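Local coordinates for protein 16S rRNA methyltransferase (Streptomyces sp. DSM 40477, PDB 3MQ2) that methylates N1 of adenine 1408 in 16S ribosomal RNA, using S-adenosyl-L-methionine as methyl donor, and so confers resistance to aminoglycosides such as kanamycin and apramycin, at residues Val55-Asp60 against Leu86-Glu91; Val34-Gly39 against Ser62-Ile67. All blocks are in the same frame, centred on the assembly; numbering follows the deposited sequence.

Interaction 1. Residues Val55-Asp60 against Leu86-Glu91; sequences VALDAD and LWATAE. With SAH (S-adenosyl-L-homocysteine), chain C.
L57 pairs with L86, and D58 with W87, as parallel bridges where strands 52-58 and 83-87 end and open into the cofactor pocket of this Rossmann-like fold. Three backbone bonds define the register: L86 N to A56 O (2.8 Å), a longer D58 N to L86 O, and A88 N to D58 O. A side-chain bond extends the pairing into the loop: W87 NE1 donates to A59 O (2.9 Å). That oxygen lies near the indole plane, whereas NE1 stands above the carbonyl plane and the angle at hydrogen is only 133°. A CG anti to the backbone N (chi1 -170°) carries the W87 ring there. On the face holding L57 and L86, their CB atoms meet at 4.1 Å.

The end of strand 52-58 and the loop after strand 83-87 hold S-adenosyl-L-homocysteine. The D58 carboxylate receives the two ribose hydroxyls, O3' on OD1 (2.7 Å) and O2' on OD2; OD2 also accepts D60 N through its anti lone pair, an Asx turn. A90 N donates to adenine N1 (2.6 Å), while E91 OE1 accepts from N6 (2.8 Å). Strand 83-87 is outermost; strand 29-34 flanks 52-58 on its other side, and helix 65-71 makes the beta-alpha-beta crossover.

Interaction 2. Residues Val34-Gly39 against Ser62-Ile67; sequences VGTGDG and SRMEKI. With SAH (S-adenosyl-L-homocysteine), chain C.
G37 and D38 of the glycine-rich loop after strand 29-34 meet R63, M64 and I67 of segment 62-67, which runs into helix 65-71, with no direct hydrogen bond between the segments. The polar link is one water: it donates to D38 O (2.8 Å) and R63 O and accepts from I67 N. A CA-H...O contact runs beside it, D38 CA to R63 O at 3.4 Å with 160° at the hydrogen.

Van der Waals contacts come from M64 and I67. M64 CG packs on G37 O at 3.3 Å and I67 CD1 on D38 O at 3.2 Å, both backbone oxygens. Side chain meets side chain where M64 SD lies 3.8 Å from T36 CG2, the two crossing at about a right angle.

The cationic group is R63, whose chain bends at chi2 and chi3 to lay one guanidinium face over the G37-D38 peptide, with D38 N 3.8 Å above the plane. The D38 carboxylate stays apart, OD2 to R63 NH2 being 4.6 Å, and D38 OD1 instead accepts K40 N.

G35 O accepts the ligand amino group N (2.9 Å). The chemistry implies a joint of water, van der Waals contact and a flat cation over a peptide, without a salt bridge.

How the interactions relate
Interactions 1 and 2 build adjoining parts of one cofactor site, their centres about 9 Å apart. D58 joins them directly: the OD1 that takes the ribose O3' in interaction 1 lies 2.8 Å from G37 N of interaction 2, a probable hydrogen bond, which is consistent with the loop helping to orient the carboxylate. A second probable bond, L57 O to T36 N at 2.8 Å, ties strand 52-58 to that loop. Along S-adenosyl-L-homocysteine the labour divides: segment 86-91 reads the adenine, D58 the ribose, and G35 the amino group. Helix 65-71, which interaction 2 touches, follows strand 52-58 and precedes strand 83-87, so it forms the connection between the two strands paired in interaction 1.

Interaction 1. Residues Val55-Asp60 against Leu86-Glu91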
ATOM      1  N   VAL A  55      -2.800   3.640  -8.596  1.00  8.39           N
ATOM      2  CA  VAL A  55      -3.644   4.450  -7.730  1.00  7.58           C
ATOM      3  C   VAL A  55      -3.022   4.409  -6.342  1.00 11.36           C
ATOM      4  O   VAL A  55      -2.607   3.350  -5.877  1.00 11.97           O
ATOM      5  CB  VAL A  55      -5.090   3.892  -7.675  1.00  7.10           C
ATOM      6  CG1 VAL A  55      -5.980   4.765  -6.784  1.00  8.99           C
ATOM      7  CG2 VAL A  55      -5.685   3.816  -9.083  1.00  9.22           C
ATOM      8  N   ALA A  56      -2.942   5.554  -5.677  1.00  7.56           N
ATOM      9  CA  ALA A  56      -2.353   5.574  -4.344  1.00  5.56           C
ATOM     10  C   ALA A  56      -3.199   6.440  -3.456  1.00 11.26           C
ATOM     11  O   ALA A  56      -3.683   7.481  -3.879  1.00  9.52           O
ATOM     12  CB  ALA A  56      -0.917   6.100  -4.385  1.00  8.01           C
ATOM     13  N   LEU A  57      -3.408   6.005  -2.223  1.00  6.74           N
ATOM     14  CA  LEU A  57      -4.255   6.795  -1.345  1.00  7.53           C
ATOM     15  C   LEU A  57      -3.656   6.950   0.039  1.00 10.48           C
ATOM     16  O   LEU A  57      -2.805   6.151   0.471  1.00  9.02           O
ATOM     17  CB  LEU A  57      -5.662   6.209  -1.279  1.00 12.94           C
ATOM     18  CG  LEU A  57      -5.782   4.728  -0.944  1.00 14.10           C
ATOM     19  CD1 LEU A  57      -5.762   4.552   0.557  1.00 17.14           C
ATOM     20  CD2 LEU A  57      -7.069   4.158  -1.522  1.00 16.80           C
ATOM     21  N   ASP A  58      -4.070   8.013   0.720  1.00  7.13           N
ATOM     22  CA  ASP A  58      -3.690   8.192   2.112  1.00  7.78           C
ATOM     23  C   ASP A  58      -4.794   8.959   2.798  1.00  9.99           C
ATOM     24  O   ASP A  58      -5.496   9.752   2.159  1.00 10.11           O
ATOM     25  CB  ASP A  58      -2.395   8.992   2.238  1.00  8.43           C
ATOM     26  CG  ASP A  58      -1.712   8.779   3.577  1.00 14.93           C
ATOM     27  OD1 ASP A  58      -0.823   7.901   3.650  1.00 13.57           O
ATOM     28  OD2 ASP A  58      -2.071   9.466   4.561  1.00 17.88           O
ATOM     29  N   ALA A  59      -4.924   8.736   4.100  1.00  9.60           N
ATOM     30  CA  ALA A  59      -5.908   9.472   4.907  1.00 10.68           C
ATOM     31  C   ALA A  59      -5.551  10.949   5.023  1.00 14.96           C
ATOM     32  O   ALA A  59      -6.427  11.793   5.241  1.00 11.55           O
ATOM     33  CB  ALA A  59      -5.998   8.855   6.288  1.00 14.28           C
ATOM     34  N   ASP A  60      -4.261  11.265   4.899  1.00 13.79           N
ATOM     35  CA  ASP A  60      -3.789  12.641   5.073  1.00 16.82           C
ATOM     36  C   ASP A  60      -3.421  13.282   3.730  1.00 19.08           C
ATOM     37  O   ASP A  60      -2.370  12.980   3.164  1.00 21.96           O
ATOM     38  CB  ASP A  60      -2.575  12.653   6.011  1.00 22.13           C
ATOM     39  CG  ASP A  60      -2.023  14.054   6.253  1.00 32.08           C
ATOM     40  OD1 ASP A  60      -2.437  15.010   5.563  1.00 28.73           O
ATOM     41  OD2 ASP A  60      -1.156  14.195   7.140  1.00 44.38           O
ATOM     42  N   LEU A  86      -5.343   9.646  -4.369  1.00  6.48           N
ATOM     43  CA  LEU A  86      -6.694   9.813  -3.831  1.00  6.33           C
ATOM     44  C   LEU A  86      -6.662  10.035  -2.323  1.00  7.76           C
ATOM     45  O   LEU A  86      -5.794   9.530  -1.622  1.00 10.04           O
ATOM     46  CB  LEU A  86      -7.538   8.561  -4.120  1.00  7.30           C
ATOM     47  CG  LEU A  86      -7.725   8.183  -5.586  1.00  7.44           C
ATOM     48  CD1 LEU A  86      -8.639   6.955  -5.699  1.00  8.90           C
ATOM     49  CD2 LEU A  86      -8.313   9.338  -6.404  1.00 11.75           C
ATOM     50  N   TRP A  87      -7.641  10.774  -1.824  1.00  8.61           N
ATOM     51  CA  TRP A  87      -7.747  11.056  -0.399  1.00  9.61           C
ATOM     52  C   TRP A  87      -8.743  10.087   0.192  1.00 10.60           C
ATOM     53  O   TRP A  87      -9.932  10.189  -0.085  1.00  9.59           O
ATOM     54  CB  TRP A  87      -8.290  12.472  -0.231  1.00  7.61           C
ATOM     55  CG  TRP A  87      -8.268  13.036   1.153  1.00 10.36           C
ATOM     56  CD1 TRP A  87      -7.483  12.650   2.215  1.00 11.33           C
ATOM     57  CD2 TRP A  87      -9.075  14.126   1.623  1.00  9.59           C
ATOM     58  NE1 TRP A  87      -7.756  13.452   3.312  1.00 10.96           N
ATOM     59  CE2 TRP A  87      -8.724  14.355   2.970  1.00 10.25           C
ATOM     60  CE3 TRP A  87     -10.047  14.934   1.025  1.00 10.15           C
ATOM     61  CZ2 TRP A  87      -9.326  15.358   3.735  1.00 12.25           C
ATOM     62  CZ3 TRP A  87     -10.642  15.934   1.791  1.00 12.35           C
ATOM     63  CH2 TRP A  87     -10.284  16.131   3.130  1.00 16.26           C
ATOM     64  N   ALA A  88      -8.274   9.134   0.986  1.00  7.85           N
ATOM     65  CA  ALA A  88      -9.176   8.118   1.524  1.00  7.97           C
ATOM     66  C   ALA A  88      -8.496   7.307   2.602  1.00  8.76           C
ATOM     67  O   ALA A  88      -7.279   7.163   2.594  1.00 10.19           O
ATOM     68  CB  ALA A  88      -9.651   7.177   0.410  1.00 11.69           C
ATOM     69  N   THR A  89      -9.293   6.768   3.520  1.00  8.51           N
ATOM     70  CA  THR A  89      -8.763   5.861   4.532  1.00  9.07           C
ATOM     71  C   THR A  89      -8.965   4.414   4.122  1.00  9.60           C
ATOM     72  O   THR A  89      -9.817   4.098   3.291  1.00 10.34           O
ATOM     73  CB  THR A  89      -9.486   6.044   5.870  1.00 10.27           C
ATOM     74  OG1 THR A  89     -10.845   5.615   5.736  1.00 10.60           O
ATOM     75  CG2 THR A  89      -9.455   7.512   6.285  1.00 12.13           C
ATOM     76  N   ALA A  90      -8.209   3.520   4.750  1.00 10.57           N
ATOM     77  CA  ALA A  90      -8.397   2.100   4.507  1.00 12.25           C
ATOM     78  C   ALA A  90      -9.746   1.599   5.027  1.00 13.83           C
ATOM     79  O   ALA A  90     -10.269   0.591   4.536  1.00 14.57           O
ATOM     80  CB  ALA A  90      -7.245   1.290   5.106  1.00 14.74           C
ATOM     81  N   GLU A  91     -10.313   2.297   6.010  1.00 12.70           N
ATOM     82  CA  GLU A  91     -11.634   1.950   6.526  1.00 12.08           C
ATOM     83  C   GLU A  91     -12.738   2.284   5.528  1.00 13.70           C
ATOM     84  O   GLU A  91     -13.783   1.629   5.498  1.00 14.49           O
ATOM     85  CB  GLU A  91     -11.908   2.698   7.835  1.00 12.38           C
ATOM     86  CG  GLU A  91     -11.135   2.169   9.042  1.00 13.73           C
ATOM     87  CD  GLU A  91      -9.765   2.784   9.210  1.00 19.60           C
ATOM     88  OE1 GLU A  91      -9.293   3.500   8.297  1.00 14.58           O
ATOM     89  OE2 GLU A  91      -9.155   2.541  10.273  1.00 19.09           O
TER
HETATM   90  N   SAH C 216       3.727   3.661   2.584  0.62  5.86           N
HETATM   91  CA  SAH C 216       4.315   4.977   2.760  0.62 13.22           C
HETATM   92  CB  SAH C 216       3.840   5.625   4.060  0.62  9.82           C
HETATM   93  CG  SAH C 216       3.851   4.693   5.267  0.62 13.11           C
HETATM   94  SD  SAH C 216       3.643   5.610   6.814  0.62 17.41           S
HETATM   95  C   SAH C 216       5.826   4.854   2.755  0.62 21.89           C
HETATM   96  O   SAH C 216       6.544   5.853   2.778  0.62 22.72           O
HETATM   97  OXT SAH C 216       6.346   3.738   2.731  0.62 14.06           O
HETATM   98  C5' SAH C 216       1.993   4.876   6.944  0.62 13.49           C
HETATM   99  C4' SAH C 216       0.943   5.708   6.216  0.62  9.21           C
HETATM  100  O4' SAH C 216      -0.311   5.070   6.335  0.62 13.42           O
HETATM  101  C3' SAH C 216       0.768   7.108   6.807  0.62 12.13           C
HETATM  102  O3' SAH C 216       0.859   8.059   5.775  0.62 13.20           O
HETATM  103  C2' SAH C 216      -0.638   7.160   7.364  0.62 12.97           C
HETATM  104  O2' SAH C 216      -1.252   8.407   7.095  0.62 14.44           O
HETATM  105  C1' SAH C 216      -1.309   6.038   6.598  0.62 10.71           C
HETATM  106  N9  SAH C 216      -2.420   5.396   7.312  0.62 15.81           N
HETATM  107  C8  SAH C 216      -2.452   4.881   8.582  0.62 11.25           C
HETATM  108  N7  SAH C 216      -3.697   4.371   8.796  0.62 16.73           N
HETATM  109  C5  SAH C 216      -4.434   4.559   7.669  0.62 12.80           C
HETATM  110  C6  SAH C 216      -5.741   4.243   7.328  0.62 12.30           C
HETATM  111  N6  SAH C 216      -6.541   3.626   8.194  0.62 11.46           N
HETATM  112  N1  SAH C 216      -6.199   4.570   6.073  0.62 13.59           N
HETATM  113  C2  SAH C 216      -5.382   5.205   5.162  0.62 14.33           C
HETATM  114  N3  SAH C 216      -4.087   5.528   5.501  0.62 11.22           N
HETATM  115  C4  SAH C 216      -3.635   5.196   6.734  0.62 13.81           C

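Interaction 2. Residues Val34-Gly39 against Ser62-Ile67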
ATOM      1  N   VAL A  34      -1.943   1.490  -0.607  1.00  7.86           N
ATOM      2  CA  VAL A  34      -2.791   1.939   0.496  1.00  7.06           C
ATOM      3  C   VAL A  34      -1.943   2.519   1.623  1.00  7.67           C
ATOM      4  O   VAL A  34      -1.057   1.848   2.146  1.00  9.96           O
ATOM      5  CB  VAL A  34      -3.650   0.769   1.035  1.00  8.90           C
ATOM      6  CG1 VAL A  34      -4.488   1.222   2.237  1.00  9.56           C
ATOM      7  CG2 VAL A  34      -4.528   0.201  -0.089  1.00 12.59           C
ATOM      8  N   GLY A  35      -2.207   3.771   2.002  1.00  8.06           N
ATOM      9  CA  GLY A  35      -1.392   4.436   3.003  1.00  7.81           C
ATOM     10  C   GLY A  35      -0.070   4.903   2.430  1.00 11.05           C
ATOM     11  O   GLY A  35       0.990   4.627   2.984  1.00  9.73           O
ATOM     12  N   THR A  36      -0.139   5.642   1.329  1.00  7.66           N
ATOM     13  CA  THR A  36       1.039   5.933   0.511  1.00 10.29           C
ATOM     14  C   THR A  36       1.937   7.043   1.072  1.00  9.72           C
ATOM     15  O   THR A  36       3.090   7.214   0.626  1.00 11.76           O
ATOM     16  CB  THR A  36       0.604   6.270  -0.926  1.00 11.81           C
ATOM     17  OG1 THR A  36       1.703   6.104  -1.834  1.00 11.40           O
ATOM     18  CG2 THR A  36       0.065   7.699  -1.001  1.00 13.03           C
ATOM     19  N   GLY A  37       1.430   7.808   2.035  1.00 10.22           N
ATOM     20  CA  GLY A  37       2.256   8.827   2.671  1.00  9.70           C
ATOM     21  C   GLY A  37       2.636   9.899   1.667  1.00 12.80           C
ATOM     22  O   GLY A  37       1.761  10.450   0.998  1.00 12.47           O
ATOM     23  N   ASP A  38       3.929  10.203   1.544  1.00 12.64           N
ATOM     24  CA  ASP A  38       4.348  11.203   0.555  1.00 16.58           C
ATOM     25  C   ASP A  38       4.253  10.753  -0.908  1.00 15.62           C
ATOM     26  O   ASP A  38       4.425  11.569  -1.818  1.00 17.14           O
ATOM     27  CB  ASP A  38       5.736  11.784   0.862  1.00 17.35           C
ATOM     28  CG  ASP A  38       6.862  10.789   0.665  1.00 21.99           C
ATOM     29  OD1 ASP A  38       6.672   9.736   0.015  1.00 19.14           O
ATOM     30  OD2 ASP A  38       7.970  11.089   1.155  1.00 23.75           O
ATOM     31  N   GLY A  39       3.956   9.475  -1.140  1.00 12.94           N
ATOM     32  CA  GLY A  39       3.646   9.011  -2.482  1.00 10.80           C
ATOM     33  C   GLY A  39       4.825   8.717  -3.407  1.00  9.64           C
ATOM     34  O   GLY A  39       4.646   8.553  -4.615  1.00 11.16           O
ATOM     35  N   SER A  62      -2.425  16.215   2.918  1.00 20.65           N
ATOM     36  CA  SER A  62      -1.276  17.123   2.906  1.00 18.90           C
ATOM     37  C   SER A  62       0.035  16.421   2.548  1.00 19.57           C
ATOM     38  O   SER A  62       0.926  17.036   1.957  1.00 16.84           O
ATOM     39  CB  SER A  62      -1.126  17.832   4.251  1.00 25.12           C
ATOM     40  OG  SER A  62      -0.722  16.920   5.258  1.00 31.89           O
ATOM     41  N   ARG A  63       0.154  15.141   2.895  1.00 22.21           N
ATOM     42  CA  ARG A  63       1.394  14.402   2.653  1.00 24.36           C
ATOM     43  C   ARG A  63       1.687  14.260   1.166  1.00 19.30           C
ATOM     44  O   ARG A  63       2.839  14.242   0.748  1.00 17.85           O
ATOM     45  CB  ARG A  63       1.337  12.998   3.270  1.00 32.54           C
ATOM     46  CG  ARG A  63       1.214  12.945   4.781  1.00 35.63           C
ATOM     47  CD  ARG A  63       2.426  13.537   5.488  0.58 36.64           C
ATOM     48  NE  ARG A  63       3.698  12.949   5.070  0.48 38.87           N
ATOM     49  CZ  ARG A  63       4.070  11.694   5.306  1.00 41.48           C
ATOM     50  NH1 ARG A  63       3.258  10.857   5.937  1.00 38.98           N
ATOM     51  NH2 ARG A  63       5.255  11.267   4.892  1.00 46.16           N
ATOM     52  N   MET A  64       0.628  14.154   0.376  1.00 16.63           N
ATOM     53  CA  MET A  64       0.751  13.883  -1.047  1.00 18.27           C
ATOM     54  C   MET A  64       0.892  15.147  -1.901  1.00 16.95           C
ATOM     55  O   MET A  64       0.973  15.059  -3.122  1.00 15.44           O
ATOM     56  CB  MET A  64      -0.474  13.079  -1.511  1.00 13.38           C
ATOM     57  CG  MET A  64      -0.640  11.723  -0.796  1.00 18.28           C
ATOM     58  SD  MET A  64      -2.120  10.823  -1.337  1.00 15.93           S
ATOM     59  CE  MET A  64      -3.404  11.663  -0.392  1.00 16.45           C
ATOM     60  N   GLU A  65       0.926  16.315  -1.267  1.00 17.80           N
ATOM     61  CA  GLU A  65       0.881  17.572  -2.022  1.00 19.19           C
ATOM     62  C   GLU A  65       1.948  17.685  -3.112  1.00 15.62           C
ATOM     63  O   GLU A  65       1.626  17.835  -4.291  1.00 19.87           O
ATOM     64  CB  GLU A  65       0.991  18.788  -1.102  1.00 20.73           C
ATOM     65  CG  GLU A  65       1.039  20.100  -1.889  1.00 28.26           C
ATOM     66  CD  GLU A  65       1.395  21.301  -1.032  1.00 41.37           C
ATOM     67  OE1 GLU A  65       1.110  21.270   0.187  1.00 39.80           O
ATOM     68  OE2 GLU A  65       1.961  22.274  -1.583  1.00 36.48           O
ATOM     69  N   LYS A  66       3.215  17.636  -2.708  1.00 19.38           N
ATOM     70  CA  LYS A  66       4.323  17.846  -3.639  1.00 19.81           C
ATOM     71  C   LYS A  66       4.343  16.869  -4.801  1.00 17.86           C
ATOM     72  O   LYS A  66       4.407  17.279  -5.958  1.00 19.06           O
ATOM     73  CB  LYS A  66       5.666  17.793  -2.906  1.00 20.02           C
ATOM     74  CG  LYS A  66       6.865  17.849  -3.837  1.00 32.20           C
ATOM     75  CD  LYS A  66       8.052  17.087  -3.261  1.00 45.83           C
ATOM     76  CE  LYS A  66       9.137  16.886  -4.309  1.00 52.12           C
ATOM     77  NZ  LYS A  66       8.621  16.165  -5.506  1.00 51.92           N
ATOM     78  N   ILE A  67       4.288  15.572  -4.503  1.00 17.77           N
ATOM     79  CA  ILE A  67       4.451  14.566  -5.551  1.00 13.96           C
ATOM     80  C   ILE A  67       3.238  14.498  -6.478  1.00 12.92           C
ATOM     81  O   ILE A  67       3.384  14.294  -7.680  1.00 13.93           O
ATOM     82  CB  ILE A  67       4.809  13.187  -4.975  1.00 16.54           C
ATOM     83  CG1 ILE A  67       6.105  13.296  -4.169  1.00 27.80           C
ATOM     84  CG2 ILE A  67       5.002  12.171  -6.089  1.00 15.92           C
ATOM     85  CD1 ILE A  67       6.776  11.974  -3.901  1.00 30.31           C
TER
HETATM   86  N   SAH C 216       3.727   3.661   2.584  0.62  5.86           N
HETATM   87  CA  SAH C 216       4.315   4.977   2.760  0.62 13.22           C
HETATM   88  CB  SAH C 216       3.840   5.625   4.060  0.62  9.82           C
HETATM   89  CG  SAH C 216       3.851   4.693   5.267  0.62 13.11           C
HETATM   90  SD  SAH C 216       3.643   5.610   6.814  0.62 17.41           S
HETATM   91  C   SAH C 216       5.826   4.854   2.755  0.62 21.89           C
HETATM   92  O   SAH C 216       6.544   5.853   2.778  0.62 22.72           O
HETATM   93  OXT SAH C 216       6.346   3.738   2.731  0.62 14.06           O
HETATM   94  C5' SAH C 216       1.993   4.876   6.944  0.62 13.49           C
HETATM   95  C4' SAH C 216       0.943   5.708   6.216  0.62  9.21           C
HETATM   96  O4' SAH C 216      -0.311   5.070   6.335  0.62 13.42           O
HETATM   97  C3' SAH C 216       0.768   7.108   6.807  0.62 12.13           C
HETATM   98  O3' SAH C 216       0.859   8.059   5.775  0.62 13.20           O
HETATM   99  C2' SAH C 216      -0.638   7.160   7.364  0.62 12.97           C
HETATM  100  O2' SAH C 216      -1.252   8.407   7.095  0.62 14.44           O
HETATM  101  C1' SAH C 216      -1.309   6.038   6.598  0.62 10.71           C
HETATM  102  N9  SAH C 216      -2.420   5.396   7.312  0.62 15.81           N
HETATM  103  C8  SAH C 216      -2.452   4.881   8.582  0.62 11.25           C
HETATM  104  N7  SAH C 216      -3.697   4.371   8.796  0.62 16.73           N
HETATM  105  C5  SAH C 216      -4.434   4.559   7.669  0.62 12.80           C
HETATM  106  C6  SAH C 216      -5.741   4.243   7.328  0.62 12.30           C
HETATM  107  N6  SAH C 216      -6.541   3.626   8.194  0.62 11.46           N
HETATM  108  N1  SAH C 216      -6.199   4.570   6.073  0.62 13.59           N
HETATM  109  C2  SAH C 216      -5.382   5.205   5.162  0.62 14.33           C
HETATM  110  N3  SAH C 216      -4.087   5.528   5.501  0.62 11.22           N
HETATM  111  C4  SAH C 216      -3.635   5.196   6.734  0.62 13.81           C
HETATM  112  O   HOH W   1       4.419  14.349  -1.792  1.00 20.36           O